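PDB 2F4E: AtFKBP42 from Arabidopsis thaliana, which probably catalyses the cis-trans isomerisation of peptidyl-proline bonds, modulates vacuolar uptake of transporter substrates and regulates cell elongation and orientation. Local coordinates for residues Pro64-Arg75 with Thr88-Leu99. Residues are numbered along the deposited sequence; the frame is centred on the assembly and turned at random.
Sequences PSKYSTCFLHYR and TWHEQQPIELVL
His73 and Pro94 meet where an antiparallel strand pairing of the FKBP domain's sheet, 69-75 against 95-98, gives way to the loop that leads into the second strand. Between the strands, Cys70 with Leu97 and Leu72 with Ile95 form hydrogen-bonded pairs; the bond from Leu97 N to Cys70 O is 2.7 Å and nearly straight at 169°. Beyond them comes a type I turn, Trp89 to Gln92, and aromatic packing takes over. The His73 imidazole lies between Pro94 CB, 3.7 Å from its ring centroid, and the Trp89 indole, whose five-membered ring makes an offset stack with it, planes 27° apart. A flat ring suits this slot, and its ND1 hydrogen-bonds with Thr88 OG1 at 3.0 Å. The same hydroxyl accepts a hydrogen bond from Tyr74 N at 2.7 Å; Thr88 holds it between its own backbone N and carbonyl carbon (chi1 64°). Trp89 CE3 also covers one face of the Arg75 guanidinium, 3.2 Å from NH1, which salt-bridges Glu152. With an alanine for Trp89, guanidinium and imidazole would probably each lose cover on one face, the imidazole becoming freer to turn. On the inner face, branched Leu72 lies alongside Ile95, CG to CG1 3.9 Å, while Cys70 SG touches Leu99 CD1 at 3.4 Å. Cys70, Leu72 and Leu97 pack on Val113 of helix 107-113, and strand 149-158 pairs with the other edge of strand 69-78.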
ATOM      1  N   PRO A  64       9.404   0.482  10.435  1.00 49.06           N
ATOM      2  CA  PRO A  64       9.751  -0.924  10.639  1.00 48.62           C
ATOM      3  C   PRO A  64      11.101  -1.256  10.048  1.00 48.80           C
ATOM      4  O   PRO A  64      11.606  -0.528   9.196  1.00 50.89           O
ATOM      5  CB  PRO A  64       8.636  -1.655   9.917  1.00 48.29           C
ATOM      6  CG  PRO A  64       8.400  -0.748   8.733  1.00 47.21           C
ATOM      7  CD  PRO A  64       8.391   0.622   9.375  1.00 47.71           C
ATOM      8  N   SER A  65      11.686  -2.353  10.502  1.00 47.48           N
ATOM      9  CA  SER A  65      12.963  -2.775   9.976  1.00 49.52           C
ATOM     10  C   SER A  65      12.675  -3.730   8.829  1.00 51.02           C
ATOM     11  O   SER A  65      11.531  -4.153   8.638  1.00 51.01           O
ATOM     12  CB  SER A  65      13.774  -3.481  11.060  1.00 51.57           C
ATOM     13  OG  SER A  65      13.015  -4.487  11.709  1.00 52.44           O
ATOM     14  N   LYS A  66      13.704  -4.053   8.052  1.00 51.68           N
ATOM     15  CA  LYS A  66      13.529  -4.973   6.943  1.00 52.07           C
ATOM     16  C   LYS A  66      13.136  -6.313   7.544  1.00 51.38           C
ATOM     17  O   LYS A  66      13.558  -6.655   8.656  1.00 53.15           O
ATOM     18  CB  LYS A  66      14.832  -5.139   6.155  1.00 54.05           C
ATOM     19  CG  LYS A  66      15.463  -3.831   5.719  1.00 56.92           C
ATOM     20  CD  LYS A  66      16.507  -4.040   4.616  1.00 59.43           C
ATOM     21  CE  LYS A  66      17.726  -4.835   5.101  1.00 59.56           C
ATOM     22  NZ  LYS A  66      18.777  -4.863   4.036  1.00 60.42           N
ATOM     23  N   TYR A  67      12.321  -7.067   6.821  1.00 49.28           N
ATOM     24  CA  TYR A  67      11.902  -8.387   7.288  1.00 48.18           C
ATOM     25  C   TYR A  67      10.875  -8.356   8.429  1.00 44.16           C
ATOM     26  O   TYR A  67      10.491  -9.395   8.965  1.00 42.37           O
ATOM     27  CB  TYR A  67      13.139  -9.194   7.709  1.00 52.18           C
ATOM     28  CG  TYR A  67      14.272  -9.153   6.690  1.00 55.27           C
ATOM     29  CD1 TYR A  67      14.006  -8.964   5.327  1.00 56.52           C
ATOM     30  CD2 TYR A  67      15.606  -9.340   7.081  1.00 57.71           C
ATOM     31  CE1 TYR A  67      15.027  -8.959   4.375  1.00 57.70           C
ATOM     32  CE2 TYR A  67      16.653  -9.339   6.127  1.00 58.63           C
ATOM     33  CZ  TYR A  67      16.346  -9.146   4.780  1.00 58.24           C
ATOM     34  OH  TYR A  67      17.332  -9.133   3.821  1.00 58.51           O
ATOM     35  N   SER A  68      10.432  -7.162   8.792  1.00 40.83           N
ATOM     36  CA  SER A  68       9.434  -6.994   9.844  1.00 38.34           C
ATOM     37  C   SER A  68       8.040  -7.494   9.435  1.00 37.26           C
ATOM     38  O   SER A  68       7.662  -7.463   8.267  1.00 37.20           O
ATOM     39  CB  SER A  68       9.339  -5.516  10.228  1.00 37.75           C
ATOM     40  OG  SER A  68       8.309  -5.291  11.176  1.00 37.23           O
ATOM     41  N   THR A  69       7.276  -7.968  10.409  1.00 38.57           N
ATOM     42  CA  THR A  69       5.914  -8.422  10.158  1.00 39.54           C
ATOM     43  C   THR A  69       4.988  -7.221  10.352  1.00 39.92           C
ATOM     44  O   THR A  69       5.016  -6.544  11.388  1.00 41.18           O
ATOM     45  CB  THR A  69       5.504  -9.543  11.130  1.00 40.64           C
ATOM     46  OG1 THR A  69       6.274 -10.715  10.841  1.00 43.58           O
ATOM     47  CG2 THR A  69       4.033  -9.870  10.983  1.00 40.16           C
ATOM     48  N   CYS A  70       4.168  -6.957   9.348  1.00 38.92           N
ATOM     49  CA  CYS A  70       3.257  -5.830   9.404  1.00 38.00           C
ATOM     50  C   CYS A  70       1.798  -6.252   9.284  1.00 37.57           C
ATOM     51  O   CYS A  70       1.432  -7.085   8.457  1.00 36.40           O
ATOM     52  CB  CYS A  70       3.593  -4.849   8.280  1.00 39.30           C
ATOM     53  SG  CYS A  70       5.379  -4.610   7.995  1.00 45.51           S
ATOM     54  N   PHE A  71       0.972  -5.661  10.129  1.00 34.63           N
ATOM     55  CA  PHE A  71      -0.458  -5.917  10.106  1.00 36.24           C
ATOM     56  C   PHE A  71      -1.074  -4.631   9.599  1.00 35.80           C
ATOM     57  O   PHE A  71      -0.794  -3.554  10.134  1.00 34.18           O
ATOM     58  CB  PHE A  71      -0.942  -6.273  11.506  1.00 35.09           C
ATOM     59  CG  PHE A  71      -0.541  -7.651  11.926  1.00 37.07           C
ATOM     60  CD1 PHE A  71      -1.205  -8.764  11.419  1.00 38.17           C
ATOM     61  CD2 PHE A  71       0.551  -7.843  12.760  1.00 37.53           C
ATOM     62  CE1 PHE A  71      -0.784 -10.056  11.738  1.00 38.20           C
ATOM     63  CE2 PHE A  71       0.979  -9.127  13.083  1.00 38.56           C
ATOM     64  CZ  PHE A  71       0.313 -10.236  12.570  1.00 36.33           C
ATOM     65  N   LEU A  72      -1.891  -4.737   8.554  1.00 34.44           N
ATOM     66  CA  LEU A  72      -2.483  -3.543   7.977  1.00 33.97           C
ATOM     67  C   LEU A  72      -3.817  -3.717   7.255  1.00 31.88           C
ATOM     68  O   LEU A  72      -4.194  -4.817   6.840  1.00 33.14           O
ATOM     69  CB  LEU A  72      -1.473  -2.909   7.014  1.00 33.08           C
ATOM     70  CG  LEU A  72      -1.193  -3.733   5.752  1.00 33.09           C
ATOM     71  CD1 LEU A  72      -1.835  -3.075   4.564  1.00 35.46           C
ATOM     72  CD2 LEU A  72       0.291  -3.855   5.534  1.00 33.50           C
ATOM     73  N   HIS A  73      -4.521  -2.600   7.131  1.00 29.18           N
ATOM     74  CA  HIS A  73      -5.790  -2.525   6.426  1.00 29.49           C
ATOM     75  C   HIS A  73      -5.500  -1.707   5.171  1.00 30.01           C
ATOM     76  O   HIS A  73      -4.605  -0.866   5.177  1.00 28.78           O
ATOM     77  CB  HIS A  73      -6.835  -1.780   7.252  1.00 28.18           C
ATOM     78  CG  HIS A  73      -7.652  -2.651   8.141  1.00 29.77           C
ATOM     79  ND1 HIS A  73      -8.293  -3.793   7.684  1.00 33.53           N
ATOM     80  CD2 HIS A  73      -7.998  -2.536   9.442  1.00 27.75           C
ATOM     81  CE1 HIS A  73      -8.987  -4.327   8.661  1.00 32.72           C
ATOM     82  NE2 HIS A  73      -8.827  -3.582   9.748  1.00 32.44           N
ATOM     83  N   TYR A  74      -6.247  -1.941   4.099  1.00 31.35           N
ATOM     84  CA  TYR A  74      -6.032  -1.164   2.887  1.00 29.71           C
ATOM     85  C   TYR A  74      -7.091  -1.349   1.810  1.00 30.51           C
ATOM     86  O   TYR A  74      -7.801  -2.352   1.775  1.00 31.71           O
ATOM     87  CB  TYR A  74      -4.654  -1.474   2.290  1.00 29.90           C
ATOM     88  CG  TYR A  74      -4.584  -2.725   1.437  1.00 32.72           C
ATOM     89  CD1 TYR A  74      -4.890  -2.688   0.075  1.00 33.09           C
ATOM     90  CD2 TYR A  74      -4.211  -3.948   1.992  1.00 32.10           C
ATOM     91  CE1 TYR A  74      -4.819  -3.842  -0.704  1.00 33.65           C
ATOM     92  CE2 TYR A  74      -4.138  -5.095   1.227  1.00 32.94           C
ATOM     93  CZ  TYR A  74      -4.442  -5.049  -0.119  1.00 35.72           C
ATOM     94  OH  TYR A  74      -4.374  -6.201  -0.873  1.00 39.96           O
ATOM     95  N   ARG A  75      -7.198  -0.345   0.949  1.00 29.58           N
ATOM     96  CA  ARG A  75      -8.115  -0.383  -0.182  1.00 30.80           C
ATOM     97  C   ARG A  75      -7.240  -0.175  -1.399  1.00 28.32           C
ATOM     98  O   ARG A  75      -6.215   0.505  -1.321  1.00 31.93           O
ATOM     99  CB  ARG A  75      -9.154   0.734  -0.112  1.00 28.36           C
ATOM    100  CG  ARG A  75     -10.114   0.625   1.047  1.00 30.12           C
ATOM    101  CD  ARG A  75     -11.224   1.656   0.920  1.00 30.82           C
ATOM    102  NE  ARG A  75     -12.154   1.582   2.040  1.00 30.80           N
ATOM    103  CZ  ARG A  75     -12.004   2.211   3.201  1.00 33.72           C
ATOM    104  NH1 ARG A  75     -10.954   2.993   3.417  1.00 30.36           N
ATOM    105  NH2 ARG A  75     -12.898   2.021   4.162  1.00 34.66           N
ATOM    106  N   THR A  88      -9.852  -4.344   2.578  1.00 33.38           N
ATOM    107  CA  THR A  88      -9.779  -5.172   3.778  1.00 30.45           C
ATOM    108  C   THR A  88     -10.689  -4.699   4.898  1.00 30.98           C
ATOM    109  O   THR A  88     -11.083  -5.498   5.727  1.00 30.24           O
ATOM    110  CB  THR A  88      -8.332  -5.283   4.315  1.00 29.43           C
ATOM    111  OG1 THR A  88      -7.872  -3.995   4.739  1.00 28.92           O
ATOM    112  CG2 THR A  88      -7.408  -5.861   3.227  1.00 24.02           C
ATOM    113  N   TRP A  89     -11.022  -3.410   4.929  1.00 30.00           N
ATOM    114  CA  TRP A  89     -11.929  -2.895   5.956  1.00 34.03           C
ATOM    115  C   TRP A  89     -13.322  -3.466   5.746  1.00 36.05           C
ATOM    116  O   TRP A  89     -13.966  -3.892   6.693  1.00 35.46           O
ATOM    117  CB  TRP A  89     -12.014  -1.371   5.912  1.00 31.25           C
ATOM    118  CG  TRP A  89     -10.902  -0.670   6.622  1.00 33.78           C
ATOM    119  CD1 TRP A  89     -10.692  -0.608   7.973  1.00 32.09           C
ATOM    120  CD2 TRP A  89      -9.861   0.101   6.019  1.00 32.72           C
ATOM    121  NE1 TRP A  89      -9.588   0.158   8.240  1.00 31.77           N
ATOM    122  CE2 TRP A  89      -9.054   0.607   7.056  1.00 33.11           C
ATOM    123  CE3 TRP A  89      -9.525   0.414   4.693  1.00 34.87           C
ATOM    124  CZ2 TRP A  89      -7.936   1.410   6.822  1.00 32.30           C
ATOM    125  CZ3 TRP A  89      -8.411   1.212   4.453  1.00 33.64           C
ATOM    126  CH2 TRP A  89      -7.629   1.700   5.515  1.00 30.55           C
ATOM    127  N   HIS A  90     -13.786  -3.472   4.501  1.00 38.81           N
ATOM    128  CA  HIS A  90     -15.108  -4.000   4.214  1.00 43.01           C
ATOM    129  C   HIS A  90     -15.191  -5.471   4.599  1.00 43.17           C
ATOM    130  O   HIS A  90     -16.155  -5.891   5.228  1.00 44.59           O
ATOM    131  CB  HIS A  90     -15.461  -3.827   2.731  1.00 43.69           C
ATOM    132  CG  HIS A  90     -16.803  -4.388   2.371  1.00 47.07           C
ATOM    133  ND1 HIS A  90     -17.975  -3.905   2.903  1.00 48.33           N
ATOM    134  CD2 HIS A  90     -17.145  -5.414   1.556  1.00 48.30           C
ATOM    135  CE1 HIS A  90     -18.992  -4.612   2.431  1.00 50.24           C
ATOM    136  NE2 HIS A  90     -18.516  -5.532   1.614  1.00 49.93           N
ATOM    137  N   GLU A  91     -14.177  -6.255   4.247  1.00 43.62           N
ATOM    138  CA  GLU A  91     -14.217  -7.677   4.573  1.00 44.74           C
ATOM    139  C   GLU A  91     -13.718  -7.996   5.973  1.00 44.08           C
ATOM    140  O   GLU A  91     -13.529  -9.162   6.324  1.00 44.75           O
ATOM    141  CB  GLU A  91     -13.439  -8.498   3.540  1.00 46.57           C
ATOM    142  CG  GLU A  91     -11.957  -8.200   3.437  1.00 52.01           C
ATOM    143  CD  GLU A  91     -11.219  -9.238   2.582  1.00 54.22           C
ATOM    144  OE1 GLU A  91     -11.488 -10.445   2.763  1.00 56.45           O
ATOM    145  OE2 GLU A  91     -10.364  -8.870   1.745  1.00 53.14           O
ATOM    146  N   GLN A  92     -13.525  -6.956   6.777  1.00 43.04           N
ATOM    147  CA  GLN A  92     -13.076  -7.114   8.156  1.00 43.39           C
ATOM    148  C   GLN A  92     -11.939  -8.124   8.253  1.00 41.88           C
ATOM    149  O   GLN A  92     -11.964  -8.997   9.109  1.00 41.29           O
ATOM    150  CB  GLN A  92     -14.236  -7.609   9.022  1.00 45.11           C
ATOM    151  CG  GLN A  92     -15.546  -6.875   8.802  1.00 48.66           C
ATOM    152  CD  GLN A  92     -16.671  -7.423   9.663  1.00 50.47           C
ATOM    153  OE1 GLN A  92     -17.030  -8.600   9.570  1.00 50.68           O
ATOM    154  NE2 GLN A  92     -17.231  -6.567  10.510  1.00 49.62           N
ATOM    155  N   GLN A  93     -10.951  -8.017   7.378  1.00 41.09           N
ATOM    156  CA  GLN A  93      -9.838  -8.957   7.392  1.00 40.72           C
ATOM    157  C   GLN A  93      -8.494  -8.303   7.075  1.00 39.22           C
ATOM    158  O   GLN A  93      -8.018  -8.361   5.941  1.00 37.45           O
ATOM    159  CB  GLN A  93     -10.109 -10.086   6.387  1.00 44.46           C
ATOM    160  CG  GLN A  93      -9.046 -11.200   6.372  1.00 49.00           C
ATOM    161  CD  GLN A  93      -9.094 -12.087   7.611  1.00 52.98           C
ATOM    162  OE1 GLN A  93     -10.033 -12.865   7.791  1.00 55.82           O
ATOM    163  NE2 GLN A  93      -8.081 -11.965   8.477  1.00 52.77           N
ATOM    164  N   PRO A  94      -7.855  -7.676   8.076  1.00 38.67           N
ATOM    165  CA  PRO A  94      -6.564  -7.048   7.786  1.00 37.19           C
ATOM    166  C   PRO A  94      -5.559  -8.110   7.360  1.00 37.47           C
ATOM    167  O   PRO A  94      -5.766  -9.295   7.613  1.00 37.19           O
ATOM    168  CB  PRO A  94      -6.204  -6.380   9.111  1.00 37.17           C
ATOM    169  CG  PRO A  94      -6.809  -7.279  10.113  1.00 38.32           C
ATOM    170  CD  PRO A  94      -8.168  -7.598   9.513  1.00 37.31           C
ATOM    171  N   ILE A  95      -4.487  -7.701   6.694  1.00 35.41           N
ATOM    172  CA  ILE A  95      -3.508  -8.679   6.256  1.00 38.86           C
ATOM    173  C   ILE A  95      -2.210  -8.614   7.022  1.00 38.35           C
ATOM    174  O   ILE A  95      -1.932  -7.661   7.751  1.00 38.90           O
ATOM    175  CB  ILE A  95      -3.165  -8.540   4.751  1.00 36.82           C
ATOM    176  CG1 ILE A  95      -2.614  -7.142   4.461  1.00 37.63           C
ATOM    177  CG2 ILE A  95      -4.397  -8.840   3.912  1.00 39.49           C
ATOM    178  CD1 ILE A  95      -1.865  -7.034   3.144  1.00 31.41           C
ATOM    179  N   GLU A  96      -1.424  -9.665   6.852  1.00 39.39           N
ATOM    180  CA  GLU A  96      -0.116  -9.768   7.472  1.00 39.82           C
ATOM    181  C   GLU A  96       0.858  -9.727   6.317  1.00 38.44           C
ATOM    182  O   GLU A  96       0.840 -10.599   5.460  1.00 38.83           O
ATOM    183  CB  GLU A  96       0.027 -11.093   8.212  1.00 43.19           C
ATOM    184  CG  GLU A  96       1.382 -11.307   8.854  1.00 47.97           C
ATOM    185  CD  GLU A  96       1.437 -12.585   9.674  1.00 51.63           C
ATOM    186  OE1 GLU A  96       0.399 -12.948  10.269  1.00 55.01           O
ATOM    187  OE2 GLU A  96       2.508 -13.228   9.712  1.00 53.71           O
ATOM    188  N   LEU A  97       1.693  -8.704   6.291  1.00 38.80           N
ATOM    189  CA  LEU A  97       2.669  -8.538   5.229  1.00 37.58           C
ATOM    190  C   LEU A  97       4.080  -8.621   5.799  1.00 40.34           C
ATOM    191  O   LEU A  97       4.476  -7.786   6.620  1.00 41.30           O
ATOM    192  CB  LEU A  97       2.463  -7.177   4.570  1.00 36.95           C
ATOM    193  CG  LEU A  97       3.396  -6.791   3.421  1.00 40.70           C
ATOM    194  CD1 LEU A  97       3.031  -7.573   2.175  1.00 43.22           C
ATOM    195  CD2 LEU A  97       3.265  -5.309   3.146  1.00 41.11           C
ATOM    196  N   VAL A  98       4.837  -9.628   5.377  1.00 39.84           N
ATOM    197  CA  VAL A  98       6.207  -9.771   5.858  1.00 40.92           C
ATOM    198  C   VAL A  98       7.144  -9.106   4.853  1.00 42.20           C
ATOM    199  O   VAL A  98       7.361  -9.612   3.752  1.00 44.17           O
ATOM    200  CB  VAL A  98       6.605 -11.259   6.044  1.00 40.14           C
ATOM    201  CG1 VAL A  98       8.044 -11.365   6.505  1.00 38.93           C
ATOM    202  CG2 VAL A  98       5.690 -11.919   7.065  1.00 39.03           C
ATOM    203  N   LEU A  99       7.666  -7.947   5.229  1.00 43.29           N
ATOM    204  CA  LEU A  99       8.578  -7.202   4.378  1.00 43.82           C
ATOM    205  C   LEU A  99       9.754  -8.070   3.936  1.00 46.62           C
ATOM    206  O   LEU A  99      10.431  -8.682   4.767  1.00 46.30           O
ATOM    207  CB  LEU A  99       9.086  -5.985   5.137  1.00 42.79           C
ATOM    208  CG  LEU A  99       7.978  -4.967   5.399  1.00 41.99           C
ATOM    209  CD1 LEU A  99       8.387  -3.972   6.490  1.00 42.12           C
ATOM    210  CD2 LEU A  99       7.668  -4.261   4.104  1.00 41.52           C
TER